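Local coordinates for protein mevalonate diphosphate decarboxylase (Legionella pneumophila, PDB 3LTO) that probably catalyses the ATP-dependent decarboxylation of mevalonate 5-diphosphate to isopentenyl diphosphate, at residues Pro278-Asp283 with Val288-Arg293; Ala156-Trp161 with Lys174-Gln179; Ile234-Phe239 with Ser265-Phe270; Ile11-Tyr16 with Lys217-Ala222. All blocks are in the same frame, centred on the assembly; numbering follows the deposited sequence.

Contacts 2 and 4 join the two halves of the chain; contacts 1 and 3 lie within the C-terminal one. Contact 4 ties the end of strand 2-12 to helix 208-224. Contact 2 falls between these segments in the chain, its centre about 12 Å from that of contact 4. It joins the mixed sheet to the loop leading into strand 177-182, which pairs with strand 288-292 of contact 1, centred about 11 Å away. After both come contact 3, between helices 228-247 and 258-274, and last contact 1; contact 3 packs on its hairpin, centres about 9 Å apart. A probable hydrogen bond from Lys15 N to Glu238 links helix 228-247 directly to the segment that binds a sulfate.

Contact 1: Pro278-Asp283 with Val288-Arg293; sequences PVVTMD and VHLLYR
Pro278 and Tyr292 run alongside each other in the same sense, at the open end of a beta hairpin. Its strands, 279-281 and 288-292, run antiparallel at the border of the four-stranded sheet in the C-terminal half. Pro278 CB sits over one face of the tyrosine ring, offset toward the rim and 3.6 Å from the Tyr292 ring centroid, in a CH-pi contact. Val280 is on the sheet face packed against helix 258-274. Its CG1, anti to the backbone N (chi1 -175°), meets Val288 CG1 at 3.7 Å, and those two side chains cross at a slant. The other branch, CG2, runs alongside Leu290 and is 3.9 Å from Leu290 CD2. Selenomethionine Met282 bends near its end (chi3 84°) and brings CE to 3.7 Å from Val288 CG2. On the opposite sheet face Val279 and Leu291 stand level, with 4.0 Å between Val279 CB and Leu291 CB. Trp228 and Ile231 of helix 228-247 also touch Val279 there. The backbone fixes this pairing. Val279 with Leu291 and Thr281 with His289 are hydrogen-bonded pairs, and Val280 with Leu290 is the non-hydrogen-bonded pair between them. The bond from Val279 N to Leu291 O is 2.8 Å long and nearly straight at 167°.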
# COMPACT_ATOMS: atom_id res chain seq x y z
N PRO A 278 -8.40 10.46 31.29
CA PRO A 278 -8.65 10.41 29.86
C PRO A 278 -7.40 10.32 28.99
O PRO A 278 -6.29 10.64 29.42
CB PRO A 278 -9.39 11.71 29.61
CG PRO A 278 -8.62 12.65 30.49
CD PRO A 278 -8.44 11.86 31.77
N VAL A 279 -7.59 9.85 27.76
CA VAL A 279 -6.50 9.80 26.81
C VAL A 279 -6.62 11.19 26.20
O VAL A 279 -7.73 11.69 25.98
CB VAL A 279 -6.74 8.69 25.76
CG1 VAL A 279 -5.87 8.94 24.53
CG2 VAL A 279 -6.40 7.33 26.38
N VAL A 280 -5.48 11.83 25.95
CA VAL A 280 -5.46 13.19 25.43
C VAL A 280 -4.64 13.35 24.15
O VAL A 280 -3.57 12.76 24.02
CB VAL A 280 -4.90 14.16 26.50
CG1 VAL A 280 -4.98 15.60 26.01
CG2 VAL A 280 -5.67 13.98 27.81
N THR A 281 -5.16 14.16 23.23
CA THR A 281 -4.47 14.44 21.98
C THR A 281 -4.83 15.81 21.49
O THR A 281 -5.82 16.40 21.93
CB THR A 281 -4.87 13.50 20.83
OG1 THR A 281 -5.38 12.28 21.35
CG2 THR A 281 -3.67 13.21 19.98
N MSE A 282 -4.03 16.29 20.54
CA MSE A 282 -4.20 17.57 19.90
C MSE A 282 -3.76 17.45 18.45
O MSE A 282 -2.83 16.71 18.14
CB MSE A 282 -3.32 18.63 20.55
CG MSE A 282 -3.58 18.93 22.01
SE MSE A 282 -2.54 20.48 22.52
CE MSE A 282 -3.76 21.87 21.92
N ASP A 283 -4.43 18.19 17.57
CA ASP A 283 -4.06 18.21 16.16
C ASP A 283 -3.36 19.54 15.92
O ASP A 283 -2.98 20.22 16.88
CB ASP A 283 -5.30 18.10 15.27
CG ASP A 283 -5.93 16.73 15.33
OD1 ASP A 283 -5.16 15.73 15.31
OD2 ASP A 283 -7.17 16.65 15.39
N VAL A 288 -8.22 20.88 22.67
CA VAL A 288 -7.65 19.72 23.34
C VAL A 288 -8.72 18.64 23.40
O VAL A 288 -9.82 18.87 23.88
CB VAL A 288 -7.18 20.06 24.77
CG1 VAL A 288 -6.72 18.79 25.48
CG2 VAL A 288 -6.03 21.07 24.72
N HIS A 289 -8.38 17.45 22.89
CA HIS A 289 -9.32 16.34 22.87
C HIS A 289 -9.15 15.35 24.01
O HIS A 289 -8.04 14.92 24.35
CB HIS A 289 -9.20 15.58 21.54
CG HIS A 289 -9.54 16.41 20.34
ND1 HIS A 289 -10.71 16.25 19.64
CD2 HIS A 289 -8.89 17.45 19.77
CE1 HIS A 289 -10.77 17.15 18.67
NE2 HIS A 289 -9.68 17.89 18.74
N LEU A 290 -10.28 14.99 24.60
CA LEU A 290 -10.31 14.03 25.67
C LEU A 290 -11.05 12.79 25.17
O LEU A 290 -12.04 12.91 24.45
CB LEU A 290 -11.05 14.60 26.89
CG LEU A 290 -10.57 15.89 27.54
CD1 LEU A 290 -11.35 16.10 28.84
CD2 LEU A 290 -9.06 15.81 27.84
N LEU A 291 -10.56 11.62 25.55
CA LEU A 291 -11.17 10.35 25.19
C LEU A 291 -11.26 9.53 26.46
O LEU A 291 -10.25 9.32 27.15
CB LEU A 291 -10.33 9.62 24.14
CG LEU A 291 -10.40 10.20 22.73
CD1 LEU A 291 -9.43 9.47 21.81
CD2 LEU A 291 -11.83 10.08 22.21
N TYR A 292 -12.47 9.08 26.78
CA TYR A 292 -12.73 8.30 27.98
C TYR A 292 -13.33 6.96 27.59
O TYR A 292 -13.98 6.85 26.56
CB TYR A 292 -13.75 9.01 28.88
CG TYR A 292 -13.27 10.23 29.61
CD1 TYR A 292 -12.57 10.12 30.81
CD2 TYR A 292 -13.55 11.51 29.13
CE1 TYR A 292 -12.17 11.25 31.52
CE2 TYR A 292 -13.15 12.65 29.83
CZ TYR A 292 -12.47 12.51 31.02
OH TYR A 292 -12.08 13.63 31.72
N ARG A 293 -13.10 5.95 28.43
CA ARG A 293 -13.66 4.63 28.19
C ARG A 293 -15.15 4.70 28.49
O ARG A 293 -15.60 5.57 29.23
CB ARG A 293 -13.01 3.61 29.13
CG ARG A 293 -11.58 3.25 28.81
CD ARG A 293 -11.08 2.12 29.68
NE ARG A 293 -10.29 2.60 30.81
CZ ARG A 293 -10.80 3.03 31.95
NH1 ARG A 293 -12.10 3.02 32.15
NH2 ARG A 293 -9.99 3.50 32.89

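Contact 2: Ala156-Trp161 with Lys174-Gln179; sequences APWALW and KDLLHQ
Trp158 and Leu176 make the tight part of this contact. Their side chains cross at about a right angle. One methyl of the leucine, CD1, reaches the six-membered ring of the indole, with Leu176 CD1 3.7 Å from Trp158 CZ2. The same methyl is 3.9 Å from Trp158 CH2, so it touches the CZ2-CH2 side of the six-membered ring, away from the pyrrole part. The leucine is stretched out to do this: CD1 lies anti to CA (chi2 173°). Trp158 is buried, and its NE1 is hydrogen-bonded to Tyr173 O, which helps to fix the rotation of the ring. Phe223 meets the indole edge-to-face, and Leu13 packs on it as well.

Each segment runs into a strand of a different sheet. Trp158 begins strand 158-162 in the mixed sheet of the N-terminal half. Lys174 and Leu176 sit in the loop just before strand 177-182, which belongs to the antiparallel sheet in the C-terminal half. The contact therefore lies at the junction of the two-domain fold of the GHMP superfamily. It is made by side chains alone, with no hydrogen bond between the segments.

The second pair is looser and nearer solvent. Pro157, a loop residue which follows a cis peptide bond, directs its CB toward the other segment. The Lys174 chain crosses it at a slant, and Pro157 CG is 4.2 Å from Lys174 CG. Only the aliphatic part of the lysine takes part here; a bend at the last torsion puts its NZ in a hydrogen bond with Leu171 O.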
# COMPACT_ATOMS: atom_id res chain seq x y z
N ALA A 156 -14.35 2.09 10.88
CA ALA A 156 -14.72 2.32 12.28
C ALA A 156 -14.76 0.97 13.01
O ALA A 156 -14.94 -0.07 12.38
CB ALA A 156 -16.08 2.99 12.35
N PRO A 157 -14.58 0.98 14.34
CA PRO A 157 -14.35 2.18 15.16
C PRO A 157 -12.91 2.68 15.16
O PRO A 157 -12.64 3.80 15.59
CB PRO A 157 -14.83 1.73 16.55
CG PRO A 157 -14.41 0.30 16.57
CD PRO A 157 -14.86 -0.18 15.20
N TRP A 158 -11.98 1.86 14.69
CA TRP A 158 -10.57 2.26 14.62
C TRP A 158 -10.04 2.05 13.21
O TRP A 158 -10.39 1.08 12.55
CB TRP A 158 -9.71 1.46 15.59
CG TRP A 158 -10.04 1.67 17.02
CD1 TRP A 158 -10.92 0.95 17.77
CD2 TRP A 158 -9.53 2.71 17.88
NE1 TRP A 158 -10.99 1.47 19.05
CE2 TRP A 158 -10.16 2.55 19.14
CE3 TRP A 158 -8.62 3.75 17.70
CZ2 TRP A 158 -9.89 3.40 20.21
CZ3 TRP A 158 -8.36 4.60 18.77
CH2 TRP A 158 -8.99 4.42 20.01
N ALA A 159 -9.18 2.96 12.76
CA ALA A 159 -8.60 2.85 11.42
C ALA A 159 -7.08 2.93 11.46
O ALA A 159 -6.51 3.81 12.10
CB ALA A 159 -9.14 3.96 10.53
N LEU A 160 -6.43 1.99 10.78
CA LEU A 160 -4.98 1.98 10.72
C LEU A 160 -4.59 2.16 9.27
O LEU A 160 -5.02 1.41 8.40
CB LEU A 160 -4.41 0.66 11.25
CG LEU A 160 -2.89 0.54 11.15
CD1 LEU A 160 -2.24 1.57 12.06
CD2 LEU A 160 -2.44 -0.86 11.53
N TRP A 161 -3.77 3.18 9.02
CA TRP A 161 -3.31 3.50 7.68
C TRP A 161 -1.80 3.24 7.63
O TRP A 161 -1.02 3.85 8.36
CB TRP A 161 -3.63 4.98 7.39
CG TRP A 161 -3.15 5.54 6.08
CD1 TRP A 161 -2.72 4.84 4.98
CD2 TRP A 161 -3.07 6.92 5.72
NE1 TRP A 161 -2.38 5.71 3.97
CE2 TRP A 161 -2.58 6.99 4.40
CE3 TRP A 161 -3.36 8.12 6.40
CZ2 TRP A 161 -2.38 8.21 3.73
CZ3 TRP A 161 -3.16 9.33 5.74
CH2 TRP A 161 -2.67 9.36 4.42
N LYS A 174 -14.16 0.55 22.58
CA LYS A 174 -15.19 1.01 21.66
C LYS A 174 -16.18 1.87 22.44
O LYS A 174 -16.21 1.84 23.67
CB LYS A 174 -15.92 -0.20 21.05
CG LYS A 174 -15.00 -1.24 20.42
CD LYS A 174 -15.70 -2.58 20.22
CE LYS A 174 -14.75 -3.64 19.64
NZ LYS A 174 -13.59 -3.94 20.54
N ASP A 175 -17.00 2.64 21.73
CA ASP A 175 -17.95 3.51 22.40
C ASP A 175 -17.23 4.37 23.43
O ASP A 175 -17.56 4.33 24.61
CB ASP A 175 -19.05 2.69 23.09
CG ASP A 175 -19.90 1.90 22.11
OD1 ASP A 175 -20.35 2.48 21.11
OD2 ASP A 175 -20.12 0.69 22.36
N LEU A 176 -16.24 5.12 22.99
CA LEU A 176 -15.50 5.99 23.89
C LEU A 176 -16.27 7.29 24.06
O LEU A 176 -17.06 7.66 23.19
CB LEU A 176 -14.12 6.31 23.32
CG LEU A 176 -13.19 5.13 23.03
CD1 LEU A 176 -11.95 5.65 22.31
CD2 LEU A 176 -12.82 4.42 24.34
N LEU A 177 -16.07 7.97 25.17
CA LEU A 177 -16.72 9.26 25.37
C LEU A 177 -15.71 10.28 24.86
O LEU A 177 -14.56 10.29 25.31
CB LEU A 177 -17.02 9.51 26.85
CG LEU A 177 -17.56 10.92 27.16
CD1 LEU A 177 -18.87 11.16 26.41
CD2 LEU A 177 -17.76 11.07 28.67
N HIS A 178 -16.12 11.12 23.92
CA HIS A 178 -15.22 12.12 23.34
C HIS A 178 -15.62 13.55 23.68
O HIS A 178 -16.72 14.00 23.34
CB HIS A 178 -15.18 11.93 21.81
CG HIS A 178 -14.56 13.08 21.07
ND1 HIS A 178 -13.29 13.54 21.32
CD2 HIS A 178 -15.03 13.82 20.03
CE1 HIS A 178 -13.00 14.52 20.48
NE2 HIS A 178 -14.04 14.70 19.68
N GLN A 179 -14.72 14.27 24.34
CA GLN A 179 -14.95 15.66 24.71
C GLN A 179 -13.83 16.54 24.16
O GLN A 179 -12.68 16.12 24.08
CB GLN A 179 -15.01 15.83 26.23
CG GLN A 179 -16.05 14.98 26.92
CD GLN A 179 -16.06 15.19 28.43
OE1 GLN A 179 -15.01 15.30 29.06
NE2 GLN A 179 -17.25 15.22 29.02

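Contact 3: Ile234-Phe239 with Ser265-Phe270; sequences ICWHEF and SVIEKF
The helical segments 234-239 and 265-270 stand well apart, with 10.1 Å between Trp236 CA and Glu268 CA, the nearest such pair. They belong to helices 228-247 and 258-274, which pack beside the hairpin 279-292 in the C-terminal half. Large side chains therefore have to span the gap. Trp236 has its CG anti to the backbone N (chi1 -173°), and its six-membered ring reaches the other helix. Glu268 crosses the indole at about a right angle. Glu268 CG and OE2 both come to 3.4 Å from Trp236 CZ2. The carboxylate then lies close to parallel with the ring, the two planes being 19° apart. Glu268 OE2 is 3.7 Å from Trp236 NE1 without a hydrogen bond, so the contact is van der Waals packing. Ile267 adds a looser apolar contact, Ile267 CG2 to Trp236 CZ3 at 4.5 Å. Val280 of strand 279-281 touches both Trp236 and Ile267, so the helices share a partner in the hairpin. Phe239, from the same helix as Trp236, comes over one indole face toward the rim, its CZ 4.1 Å above the plane of the Trp236 ring.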
# COMPACT_ATOMS: atom_id res chain seq x y z
N ILE A 234 1.63 7.45 25.93
CA ILE A 234 2.10 7.41 24.56
C ILE A 234 1.43 8.50 23.72
O ILE A 234 2.11 9.26 23.03
CB ILE A 234 1.82 6.03 23.92
CG1 ILE A 234 2.51 4.93 24.73
CG2 ILE A 234 2.32 6.02 22.48
CD1 ILE A 234 2.08 3.54 24.32
N CYS A 235 0.11 8.59 23.79
CA CYS A 235 -0.59 9.60 23.01
C CYS A 235 -0.15 11.00 23.42
O CYS A 235 -0.11 11.92 22.60
CB CYS A 235 -2.11 9.45 23.16
SG CYS A 235 -2.78 7.97 22.35
N TRP A 236 0.17 11.14 24.71
CA TRP A 236 0.62 12.42 25.25
C TRP A 236 1.94 12.78 24.57
O TRP A 236 2.11 13.88 24.03
CB TRP A 236 0.82 12.27 26.76
CG TRP A 236 1.12 13.53 27.53
CD1 TRP A 236 2.36 14.01 27.87
CD2 TRP A 236 0.17 14.43 28.13
NE1 TRP A 236 2.23 15.14 28.65
CE2 TRP A 236 0.90 15.42 28.82
CE3 TRP A 236 -1.23 14.48 28.14
CZ2 TRP A 236 0.28 16.46 29.52
CZ3 TRP A 236 -1.85 15.52 28.84
CH2 TRP A 236 -1.10 16.49 29.52
N HIS A 237 2.88 11.84 24.59
CA HIS A 237 4.18 12.04 23.98
C HIS A 237 4.04 12.32 22.49
O HIS A 237 4.71 13.19 21.94
CB HIS A 237 5.05 10.79 24.20
CG HIS A 237 5.42 10.57 25.64
ND1 HIS A 237 5.84 9.35 26.12
CD2 HIS A 237 5.43 11.41 26.70
CE1 HIS A 237 6.10 9.45 27.41
NE2 HIS A 237 5.86 10.69 27.79
N GLU A 238 3.13 11.59 21.84
CA GLU A 238 2.90 11.76 20.41
C GLU A 238 2.45 13.17 19.99
O GLU A 238 3.08 13.78 19.13
CB GLU A 238 1.89 10.70 19.93
CG GLU A 238 1.39 10.88 18.50
CD GLU A 238 2.40 10.45 17.44
OE1 GLU A 238 3.55 10.11 17.78
OE2 GLU A 238 2.03 10.46 16.25
N PHE A 239 1.39 13.71 20.60
CA PHE A 239 0.95 15.04 20.18
C PHE A 239 1.91 16.15 20.60
O PHE A 239 2.05 17.16 19.90
CB PHE A 239 -0.50 15.32 20.66
CG PHE A 239 -0.62 15.82 22.08
CD1 PHE A 239 -0.46 17.17 22.38
CD2 PHE A 239 -0.95 14.94 23.10
CE1 PHE A 239 -0.63 17.63 23.69
CE2 PHE A 239 -1.12 15.39 24.41
CZ PHE A 239 -0.96 16.74 24.70
N SER A 265 -1.73 20.62 32.45
CA SER A 265 -1.12 20.38 33.76
C SER A 265 -2.17 19.84 34.72
O SER A 265 -1.90 18.95 35.52
CB SER A 265 -0.55 21.69 34.31
OG SER A 265 -0.05 21.51 35.62
N VAL A 266 -3.38 20.39 34.64
CA VAL A 266 -4.46 19.93 35.50
C VAL A 266 -4.79 18.47 35.21
O VAL A 266 -4.99 17.68 36.13
CB VAL A 266 -5.72 20.81 35.31
CG1 VAL A 266 -6.94 20.13 35.91
CG2 VAL A 266 -5.51 22.17 35.99
N ILE A 267 -4.83 18.11 33.94
CA ILE A 267 -5.14 16.73 33.57
C ILE A 267 -4.08 15.78 34.14
O ILE A 267 -4.42 14.70 34.63
CB ILE A 267 -5.23 16.57 32.03
CG1 ILE A 267 -6.47 17.30 31.51
CG2 ILE A 267 -5.30 15.10 31.66
CD1 ILE A 267 -6.51 17.47 30.01
N GLU A 268 -2.81 16.18 34.09
CA GLU A 268 -1.74 15.34 34.62
C GLU A 268 -1.94 15.13 36.12
O GLU A 268 -1.89 14.00 36.61
CB GLU A 268 -0.38 15.98 34.38
CG GLU A 268 0.01 16.11 32.94
CD GLU A 268 1.41 16.67 32.78
OE1 GLU A 268 1.65 17.82 33.19
OE2 GLU A 268 2.27 15.95 32.25
N LYS A 269 -2.16 16.23 36.84
CA LYS A 269 -2.36 16.15 38.28
C LYS A 269 -3.59 15.30 38.56
O LYS A 269 -3.60 14.52 39.52
CB LYS A 269 -2.56 17.55 38.87
CG LYS A 269 -1.30 18.42 38.91
CD LYS A 269 -1.63 19.83 39.41
CE LYS A 269 -0.40 20.73 39.47
NZ LYS A 269 0.57 20.30 40.51
N PHE A 270 -4.63 15.44 37.74
CA PHE A 270 -5.85 14.66 37.92
C PHE A 270 -5.50 13.17 37.82
O PHE A 270 -5.92 12.38 38.65
CB PHE A 270 -6.89 15.00 36.85
CG PHE A 270 -8.21 14.30 37.04
CD1 PHE A 270 -9.13 14.76 37.98
CD2 PHE A 270 -8.53 13.17 36.28
CE1 PHE A 270 -10.35 14.11 38.17
CE2 PHE A 270 -9.75 12.51 36.47
CZ PHE A 270 -10.66 12.98 37.41

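Contact 4: Ile11-Tyr16 with Lys217-Ala222; sequences IALIKY and KLLLNA. With SO4 (sulfate ion), chain C; SO4 (sulfate ion), chain D.
Leu219 extends from its helix toward Leu13 and Ile14 because its CG is anti to the backbone N (chi1 -175°) and its CD2 continues the chain anti to CA. Ile14 places CG1 beside its own backbone N (chi1 -61°), in the path of that methyl. The two side chains pass antiparallel to each other. Leu219 CD2 is 3.7 Å from Ile14 CG1 and 3.8 Å from Ile14 CD1. The same methyl also meets the base of the neighbouring leucine, 3.8 Å from Leu13 CB. All three residues are buried, and no polar bond links the segments.

Leu13 and Ile14 both face Leu32, which makes a classic beta bulge at the end of strand 2-12. The chain turns a corner there. The bulge puts two successive residues toward helix 208-224, and their packing on Leu219 joins the N-terminal half to the C-terminal half.

Past the bulge the segment becomes polar. Tyr16 N gives an almost straight bond (176°) to the chain C sulfate, 2.7 Å from Tyr16 N to its O1. Ala12 CB also lies 3.3 Å from that O1. Farther out, Tyr16 OH is 2.6 Å from O1 of the chain D sulfate, and that O1 lies at the ring edge, in its plane. Arg152, Met17 and Ser149 also bind the first sulfate, and Arg144, Gly148 and Lys20 the second. Both ions probably come from the crystallisation liquor. Their N-H, hydroxyl and cationic partners are nevertheless consistent with a pocket suited to phosphate groups, a few residues along the chain from the apolar contact.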
# COMPACT_ATOMS: atom_id res chain seq x y z
N ILE A 11 -10.22 11.09 14.83
CA ILE A 11 -9.14 11.69 15.60
C ILE A 11 -7.96 10.73 15.74
O ILE A 11 -8.08 9.62 16.27
CB ILE A 11 -9.63 12.09 17.01
CG1 ILE A 11 -8.49 12.74 17.79
CG2 ILE A 11 -10.16 10.87 17.74
CD1 ILE A 11 -8.00 14.04 17.22
N ALA A 12 -6.80 11.17 15.26
CA ALA A 12 -5.59 10.36 15.29
C ALA A 12 -4.84 10.33 16.61
O ALA A 12 -4.59 11.37 17.22
CB ALA A 12 -4.66 10.82 14.16
N LEU A 13 -4.49 9.13 17.06
CA LEU A 13 -3.70 8.92 18.28
C LEU A 13 -2.22 8.96 17.85
O LEU A 13 -1.37 9.47 18.58
CB LEU A 13 -4.06 7.57 18.92
CG LEU A 13 -5.28 7.56 19.85
CD1 LEU A 13 -6.44 8.28 19.21
CD2 LEU A 13 -5.67 6.13 20.20
N ILE A 14 -1.94 8.42 16.66
CA ILE A 14 -0.60 8.44 16.06
C ILE A 14 -0.84 9.32 14.82
O ILE A 14 -1.71 9.02 14.00
CB ILE A 14 -0.13 7.03 15.63
CG1 ILE A 14 -0.06 6.10 16.85
CG2 ILE A 14 1.24 7.12 14.96
CD1 ILE A 14 0.99 6.51 17.88
N LYS A 15 -0.06 10.39 14.68
CA LYS A 15 -0.26 11.34 13.59
C LYS A 15 0.37 11.08 12.23
O LYS A 15 1.53 10.73 12.12
CB LYS A 15 0.20 12.74 14.03
CG LYS A 15 -0.17 13.16 15.45
CD LYS A 15 -1.67 13.31 15.62
CE LYS A 15 -2.00 13.85 17.01
NZ LYS A 15 -3.48 13.96 17.23
N TYR A 16 -0.43 11.29 11.18
CA TYR A 16 0.03 11.17 9.81
C TYR A 16 0.77 12.48 9.55
O TYR A 16 1.90 12.50 9.10
CB TYR A 16 -1.17 11.04 8.86
CG TYR A 16 -0.89 11.49 7.44
CD1 TYR A 16 0.22 11.02 6.73
CD2 TYR A 16 -1.75 12.39 6.81
CE1 TYR A 16 0.46 11.45 5.43
CE2 TYR A 16 -1.52 12.81 5.51
CZ TYR A 16 -0.41 12.34 4.82
OH TYR A 16 -0.18 12.80 3.55
N LYS A 217 4.04 1.12 17.75
CA LYS A 217 4.32 -0.22 18.23
C LYS A 217 3.98 -0.30 19.72
O LYS A 217 3.38 -1.27 20.17
CB LYS A 217 5.79 -0.59 18.03
CG LYS A 217 6.20 -1.88 18.75
CD LYS A 217 7.71 -2.09 18.76
CE LYS A 217 8.19 -2.73 17.47
NZ LYS A 217 7.72 -4.14 17.33
N LEU A 218 4.36 0.74 20.47
CA LEU A 218 4.07 0.76 21.90
C LEU A 218 2.57 0.88 22.16
O LEU A 218 2.02 0.17 23.01
CB LEU A 218 4.81 1.93 22.57
CG LEU A 218 6.35 1.83 22.61
CD1 LEU A 218 6.93 3.12 23.17
CD2 LEU A 218 6.76 0.64 23.46
N LEU A 219 1.92 1.78 21.43
CA LEU A 219 0.49 1.99 21.58
C LEU A 219 -0.30 0.71 21.30
O LEU A 219 -1.17 0.31 22.09
CB LEU A 219 0.04 3.11 20.65
CG LEU A 219 -1.42 3.54 20.78
CD1 LEU A 219 -1.72 3.94 22.23
CD2 LEU A 219 -1.69 4.70 19.82
N LEU A 220 -0.01 0.07 20.17
CA LEU A 220 -0.70 -1.16 19.81
C LEU A 220 -0.54 -2.20 20.92
O LEU A 220 -1.49 -2.90 21.27
CB LEU A 220 -0.17 -1.70 18.48
CG LEU A 220 -1.04 -1.58 17.22
CD1 LEU A 220 -2.01 -0.44 17.35
CD2 LEU A 220 -0.14 -1.40 16.00
N ASN A 221 0.67 -2.29 21.48
CA ASN A 221 0.92 -3.23 22.57
C ASN A 221 0.13 -2.81 23.80
O ASN A 221 -0.30 -3.65 24.58
CB ASN A 221 2.42 -3.27 22.94
CG ASN A 221 3.25 -4.03 21.92
OD1 ASN A 221 2.86 -5.11 21.46
ND2 ASN A 221 4.41 -3.48 21.57
N ALA A 222 -0.06 -1.50 23.97
CA ALA A 222 -0.82 -0.99 25.11
C ALA A 222 -2.27 -1.44 24.96
O ALA A 222 -2.89 -1.90 25.92
CB ALA A 222 -0.75 0.54 25.16
S SO4 C . -3.53 13.41 11.23
O1 SO4 C . -3.02 12.07 11.55
O2 SO4 C . -4.75 13.26 10.43
O3 SO4 C . -3.83 14.12 12.49
O4 SO4 C . -2.55 14.20 10.47
S SO4 D . -2.35 15.50 2.45
O1 SO4 D . -1.98 14.11 2.14
O2 SO4 D . -3.81 15.67 2.38
O3 SO4 D . -1.88 15.84 3.80
O4 SO4 D . -1.71 16.41 1.48